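Local structure of novel antigen receptor (Ginglymostoma cirratum, 4Q97) at residues 29-34 against 82-87; 33-36 against 42-45. The protein is a shark antibody (IgNAR) that probably recognises antigen; this fragment is its C1 constant domain. All coordinates share one frame; numbering follows the deposited sequence.

Overall arrangement
Both contacts use strand 28-38 of one immunoglobulin C1-set domain, and their centres lie about 18 Å apart. Contact 1 meets the strand near its beginning, where residues 82-87 of the loop between strands 71-80 and 89-96 come in from the end of the domain. Contact 2 lies farther along the strand, nearer the chain centre, and crosses to residues 42-45, which lead into strand 44-49 of the other sheet. They overlap at Cys33 and Leu34. Val29, Leu31 and Ile35 carry the contacts inside the domain, while Gln30, Val32, Leu34 and Ser36 touch the second subunit, giving the strand an interior side and a subunit-facing side.

Contact 1. Residues 29-34 against 82-87; sequences VQLVCL and QEWSRG
The side chains of Val29 and Leu31 pack against the indole of Trp84 at one end of an immunoglobulin C1-set sandwich, where the loop joining strands 71-80 and 89-96 comes up against strand 28-38. Val29 CG1 sits 3.8 Å above one face of the ring, offset toward its rim; its nearest ring atom is Trp84 CD2, at 4.1 Å. The two side chains cross at about a right angle, in an apolar methyl-on-ring contact with no hydrogen bond. With chi1 at 178°, Trp84 swings CG opposite the backbone nitrogen and carries the indole from the loop toward the strand. Two residues on from Val29, Leu31 meets the six-membered part of the same ring obliquely. Val29 and Leu31 are buried: Val29 also touches Val79 and Ala19, and Leu31 rests on His17 and on Trp47 of the opposing sheet. Trp84 itself remains partly exposed.

Beyond the indole the loop becomes loose. Ser85, Arg86 and Gly87 are exposed and poorly ordered, and none of them reaches the strand. Arg86 NE lies 3.5 Å from Glu83 OE1, but the oxygen is well out of the guanidinium plane and the attraction is one of charge alone. Glu83 is also held to the domain, by a salt bridge from OE2 to Lys49 NZ and by hydrogen bonds between its carbonyl O and the hydroxyls of Tyr90 and Ser88. On the packed side, the closest approach is Leu31 CD2 to Trp84 CZ3, at 4.0 Å.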
ATOM      1  N   VAL A  29       7.061  11.566   5.014  1.00 41.23           N
ATOM      2  CA  VAL A  29       7.514  10.199   4.859  1.00 33.96           C
ATOM      3  C   VAL A  29       6.249   9.363   4.826  1.00 29.70           C
ATOM      4  O   VAL A  29       5.326   9.596   5.609  1.00 30.10           O
ATOM      5  CB  VAL A  29       8.502   9.810   5.990  1.00 35.01           C
ATOM      6  CG1 VAL A  29       7.857   8.915   7.036  1.00 32.52           C
ATOM      7  CG2 VAL A  29       9.737   9.143   5.412  1.00 33.00           C
ATOM      8  N   GLN A  30       6.182   8.433   3.880  1.00 27.24           N
ATOM      9  CA  GLN A  30       4.965   7.657   3.656  1.00 27.42           C
ATOM     10  C   GLN A  30       5.075   6.272   4.280  1.00 25.39           C
ATOM     11  O   GLN A  30       6.025   5.522   4.016  1.00 24.32           O
ATOM     12  CB  GLN A  30       4.655   7.551   2.157  1.00 30.67           C
ATOM     13  CG  GLN A  30       3.273   7.001   1.818  1.00 34.58           C
ATOM     14  CD  GLN A  30       2.201   8.073   1.715  1.00 39.57           C
ATOM     15  OE1 GLN A  30       2.397   9.217   2.152  1.00 46.63           O
ATOM     16  NE2 GLN A  30       1.061   7.700   1.129  1.00 45.85           N
ATOM     17  N   LEU A  31       4.098   5.959   5.124  1.00 23.88           N
ATOM     18  CA  LEU A  31       3.977   4.641   5.724  1.00 22.16           C
ATOM     19  C   LEU A  31       2.726   3.969   5.196  1.00 22.34           C
ATOM     20  O   LEU A  31       1.678   4.603   5.074  1.00 22.28           O
ATOM     21  CB  LEU A  31       3.917   4.726   7.249  1.00 22.58           C
ATOM     22  CG  LEU A  31       5.089   5.355   7.999  1.00 24.98           C
ATOM     23  CD1 LEU A  31       4.916   5.122   9.489  1.00 26.54           C
ATOM     24  CD2 LEU A  31       6.424   4.800   7.532  1.00 26.34           C
ATOM     25  N   VAL A  32       2.849   2.687   4.871  1.00 24.28           N
ATOM     26  CA  VAL A  32       1.725   1.909   4.383  1.00 24.69           C
ATOM     27  C   VAL A  32       1.446   0.767   5.353  1.00 23.79           C
ATOM     28  O   VAL A  32       2.305  -0.087   5.596  1.00 23.70           O
ATOM     29  CB  VAL A  32       1.980   1.344   2.965  1.00 26.87           C
ATOM     30  CG1 VAL A  32       0.807   0.485   2.506  1.00 27.07           C
ATOM     31  CG2 VAL A  32       2.224   2.469   1.971  1.00 27.64           C
ATOM     32  N   CYS A  33       0.244   0.764   5.915  1.00 22.60           N
ATOM     33  CA  CYS A  33      -0.215  -0.396   6.661  1.00 22.14           C
ATOM     34  C   CYS A  33      -1.025  -1.291   5.724  1.00 20.65           C
ATOM     35  O   CYS A  33      -2.208  -1.053   5.480  1.00 21.69           O
ATOM     36  CB  CYS A  33      -1.023   0.024   7.890  1.00 24.24           C
ATOM     37  SG  CYS A  33      -1.540  -1.342   8.949  1.00 25.99           S
ATOM     38  N   LEU A  34      -0.360  -2.307   5.183  1.00 19.26           N
ATOM     39  CA  LEU A  34      -1.013  -3.272   4.314  1.00 16.82           C
ATOM     40  C   LEU A  34      -1.730  -4.351   5.099  1.00 16.28           C
ATOM     41  O   LEU A  34      -1.124  -5.034   5.925  1.00 16.98           O
ATOM     42  CB  LEU A  34      -0.015  -3.930   3.374  1.00 17.25           C
ATOM     43  CG  LEU A  34      -0.747  -4.612   2.229  1.00 18.33           C
ATOM     44  CD1 LEU A  34      -1.459  -3.575   1.372  1.00 20.07           C
ATOM     45  CD2 LEU A  34       0.249  -5.406   1.422  1.00 22.07           C
ATOM     46  N   GLN A  82      10.629  15.356   9.923  1.00 50.45           N
ATOM     47  CA  GLN A  82      11.038  15.752  11.264  1.00 54.95           C
ATOM     48  C   GLN A  82      10.757  14.637  12.267  1.00 58.68           C
ATOM     49  O   GLN A  82      11.654  14.180  12.983  1.00 61.58           O
ATOM     50  CB  GLN A  82      10.247  16.998  11.668  1.00 58.08           C
ATOM     51  CG  GLN A  82      10.950  17.921  12.642  1.00 62.70           C
ATOM     52  CD  GLN A  82      12.136  18.641  12.029  1.00 64.92           C
ATOM     53  OE1 GLN A  82      12.234  18.798  10.809  1.00 56.94           O
ATOM     54  NE2 GLN A  82      13.046  19.088  12.881  1.00 74.92           N
ATOM     55  N   GLU A  83       9.502  14.194  12.276  1.00 56.13           N
ATOM     56  CA  GLU A  83       8.992  13.222  13.235  1.00 53.22           C
ATOM     57  C   GLU A  83       9.475  11.792  12.985  1.00 53.53           C
ATOM     58  O   GLU A  83       9.134  10.879  13.737  1.00 58.36           O
ATOM     59  CB  GLU A  83       7.463  13.268  13.227  1.00 53.96           C
ATOM     60  CG  GLU A  83       6.876  14.526  13.844  1.00 55.03           C
ATOM     61  CD  GLU A  83       6.655  14.386  15.335  1.00 59.31           C
ATOM     62  OE1 GLU A  83       7.306  15.118  16.114  1.00 59.45           O
ATOM     63  OE2 GLU A  83       5.829  13.532  15.724  1.00 61.67           O
ATOM     64  N   TRP A  84      10.274  11.600  11.938  1.00 49.84           N
ATOM     65  CA  TRP A  84      10.708  10.263  11.546  1.00 48.05           C
ATOM     66  C   TRP A  84      12.012   9.805  12.209  1.00 56.94           C
ATOM     67  O   TRP A  84      12.137   8.632  12.548  1.00 62.62           O
ATOM     68  CB  TRP A  84      10.767  10.136  10.015  1.00 42.33           C
ATOM     69  CG  TRP A  84      11.247   8.797   9.501  1.00 38.86           C
ATOM     70  CD1 TRP A  84      12.378   8.562   8.770  1.00 38.86           C
ATOM     71  CD2 TRP A  84      10.611   7.519   9.677  1.00 36.51           C
ATOM     72  NE1 TRP A  84      12.490   7.221   8.482  1.00 39.13           N
ATOM     73  CE2 TRP A  84      11.421   6.557   9.027  1.00 37.39           C
ATOM     74  CE3 TRP A  84       9.438   7.092  10.323  1.00 34.03           C
ATOM     75  CZ2 TRP A  84      11.096   5.194   8.999  1.00 36.19           C
ATOM     76  CZ3 TRP A  84       9.119   5.731  10.299  1.00 31.75           C
ATOM     77  CH2 TRP A  84       9.946   4.802   9.637  1.00 33.78           C
ATOM     78  N   SER A  85      12.968  10.712  12.411  1.00 67.40           N
ATOM     79  CA  SER A  85      14.224  10.337  13.085  1.00 87.68           C
ATOM     80  C   SER A  85      14.350  10.788  14.541  1.00 98.17           C
ATOM     81  O   SER A  85      15.445  10.759  15.115  1.00107.39           O
ATOM     82  CB  SER A  85      15.458  10.752  12.281  1.00 94.81           C
ATOM     83  OG  SER A  85      15.921   9.674  11.486  1.00 96.52           O
ATOM     84  N   ARG A  86      13.227  11.185  15.140  1.00101.09           N
ATOM     85  CA  ARG A  86      13.154  11.371  16.588  1.00 98.53           C
ATOM     86  C   ARG A  86      13.203  10.003  17.270  1.00 94.69           C
ATOM     87  O   ARG A  86      12.889   9.875  18.458  1.00 88.94           O
ATOM     88  CB  ARG A  86      11.867  12.104  16.975  1.00 97.95           C
ATOM     89  CG  ARG A  86      11.828  13.572  16.584  1.00 96.57           C
ATOM     90  CD  ARG A  86      10.433  14.148  16.771  1.00100.39           C
ATOM     91  NE  ARG A  86      10.265  14.841  18.048  1.00 97.14           N
ATOM     92  CZ  ARG A  86      10.345  16.160  18.203  1.00100.63           C
ATOM     93  NH1 ARG A  86      10.175  16.702  19.402  1.00 90.71           N
ATOM     94  NH2 ARG A  86      10.595  16.941  17.159  1.00 99.67           N
ATOM     95  N   GLY A  87      13.601   8.985  16.505  1.00 91.93           N
ATOM     96  CA  GLY A  87      13.542   7.600  16.953  1.00 88.42           C
ATOM     97  C   GLY A  87      12.120   7.246  17.335  1.00 80.48           C
ATOM     98  O   GLY A  87      11.896   6.486  18.277  1.00 81.53           O
TER

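Contact 2. Residues 33-36 against 42-45; sequences CLIS and NIAV
This is a purely apolar contact between two facing sheets, made where strand 28-38 looks across to the start of strand 44-49, its centre about 6 Å from the centre of the chain. Ile35 makes the close contacts on its side, sending one branch to each of two partners. Its longer branch ends at CD1, which meets Val45 CG2 tip to tip at 3.6 Å, a snug methyl contact, with the other valine methyl, CG1, 4.2 Å from the same CD1. CG1 of Ile35 stands anti to the carbonyl carbon (chi1 -48°) and the chain runs on extended (chi2 162°), which carries CD1 across to Val45. The shorter branch, CG2, faces Ile43, whose CD1 approaches it to 4.3 Å, a looser touch.

In the Ig sandwich this is cross-sheet packing of the core beside the intersheet disulfide: Cys33, two residues before Ile35 on the same strand, is bonded to Cys92. Its SG lies 4.7 Å from Val45 CG1, near the contact without quite joining it. Val94 of strand 89-96 touches both Ile35 and Ile43, while Cys73 and Ser75 of strand 71-80 meet Ile43 and Val45 respectively. Between the two inward-pointing residues of its segment, Ala44 directs its CB away from strand 28-38 and is exposed. Ile35 is buried, whereas Ile43 and Val45 remain partly exposed.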
ATOM      1  N   CYS A  33       0.244   0.764   5.915  1.00 22.60           N
ATOM      2  CA  CYS A  33      -0.215  -0.396   6.661  1.00 22.14           C
ATOM      3  C   CYS A  33      -1.025  -1.291   5.724  1.00 20.65           C
ATOM      4  O   CYS A  33      -2.208  -1.053   5.480  1.00 21.69           O
ATOM      5  CB  CYS A  33      -1.023   0.024   7.890  1.00 24.24           C
ATOM      6  SG  CYS A  33      -1.540  -1.342   8.949  1.00 25.99           S
ATOM      7  N   LEU A  34      -0.360  -2.307   5.183  1.00 19.26           N
ATOM      8  CA  LEU A  34      -1.013  -3.272   4.314  1.00 16.82           C
ATOM      9  C   LEU A  34      -1.730  -4.351   5.099  1.00 16.28           C
ATOM     10  O   LEU A  34      -1.124  -5.034   5.925  1.00 16.98           O
ATOM     11  CB  LEU A  34      -0.015  -3.930   3.374  1.00 17.25           C
ATOM     12  CG  LEU A  34      -0.747  -4.612   2.229  1.00 18.33           C
ATOM     13  CD1 LEU A  34      -1.459  -3.575   1.372  1.00 20.07           C
ATOM     14  CD2 LEU A  34       0.249  -5.406   1.422  1.00 22.07           C
ATOM     15  N   ILE A  35      -3.020  -4.498   4.811  1.00 16.25           N
ATOM     16  CA  ILE A  35      -3.902  -5.456   5.469  1.00 16.03           C
ATOM     17  C   ILE A  35      -4.567  -6.319   4.391  1.00 16.51           C
ATOM     18  O   ILE A  35      -5.478  -5.860   3.701  1.00 17.32           O
ATOM     19  CB  ILE A  35      -5.020  -4.734   6.250  1.00 16.25           C
ATOM     20  CG1 ILE A  35      -4.454  -3.608   7.122  1.00 16.39           C
ATOM     21  CG2 ILE A  35      -5.809  -5.737   7.078  1.00 17.17           C
ATOM     22  CD1 ILE A  35      -5.489  -2.588   7.565  1.00 18.58           C
ATOM     23  N   SER A  36      -4.127  -7.566   4.266  1.00 17.11           N
ATOM     24  CA  SER A  36      -4.584  -8.433   3.180  1.00 18.13           C
ATOM     25  C   SER A  36      -4.952  -9.826   3.666  1.00 18.87           C
ATOM     26  O   SER A  36      -4.386 -10.320   4.639  1.00 22.01           O
ATOM     27  CB  SER A  36      -3.486  -8.544   2.119  1.00 17.80           C
ATOM     28  OG  SER A  36      -2.281  -8.991   2.703  1.00 17.60           O
ATOM     29  N   ASN A  42     -15.109  -6.627   7.506  1.00 39.94           N
ATOM     30  CA  ASN A  42     -15.063  -5.912   8.789  1.00 39.05           C
ATOM     31  C   ASN A  42     -13.719  -5.870   9.515  1.00 34.94           C
ATOM     32  O   ASN A  42     -13.305  -6.849  10.134  1.00 34.68           O
ATOM     33  CB  ASN A  42     -16.131  -6.461   9.740  1.00 45.92           C
ATOM     34  CG  ASN A  42     -17.354  -5.570   9.819  1.00 57.39           C
ATOM     35  OD1 ASN A  42     -17.751  -5.139  10.904  1.00 61.55           O
ATOM     36  ND2 ASN A  42     -17.952  -5.278   8.668  1.00 58.27           N
ATOM     37  N   ILE A  43     -13.056  -4.719   9.442  1.00 34.39           N
ATOM     38  CA  ILE A  43     -11.828  -4.471  10.196  1.00 34.52           C
ATOM     39  C   ILE A  43     -11.838  -3.095  10.855  1.00 36.50           C
ATOM     40  O   ILE A  43     -12.539  -2.185  10.400  1.00 37.93           O
ATOM     41  CB  ILE A  43     -10.568  -4.586   9.307  1.00 33.52           C
ATOM     42  CG1 ILE A  43     -10.811  -3.919   7.945  1.00 31.75           C
ATOM     43  CG2 ILE A  43     -10.140  -6.046   9.161  1.00 33.15           C
ATOM     44  CD1 ILE A  43      -9.571  -3.757   7.095  1.00 31.26           C
ATOM     45  N   ALA A  44     -11.064  -2.956  11.929  1.00 38.74           N
ATOM     46  CA  ALA A  44     -10.785  -1.652  12.533  1.00 40.44           C
ATOM     47  C   ALA A  44      -9.287  -1.361  12.443  1.00 40.86           C
ATOM     48  O   ALA A  44      -8.464  -2.187  12.854  1.00 41.97           O
ATOM     49  CB  ALA A  44     -11.253  -1.616  13.982  1.00 42.14           C
ATOM     50  N   VAL A  45      -8.944  -0.199  11.887  1.00 36.17           N
ATOM     51  CA  VAL A  45      -7.546   0.227  11.748  1.00 32.78           C
ATOM     52  C   VAL A  45      -7.273   1.446  12.621  1.00 34.10           C
ATOM     53  O   VAL A  45      -8.058   2.395  12.640  1.00 36.83           O
ATOM     54  CB  VAL A  45      -7.173   0.589  10.289  1.00 30.40           C
ATOM     55  CG1 VAL A  45      -5.660   0.705  10.130  1.00 26.74           C
ATOM     56  CG2 VAL A  45      -7.728  -0.432   9.312  1.00 29.33           C
TER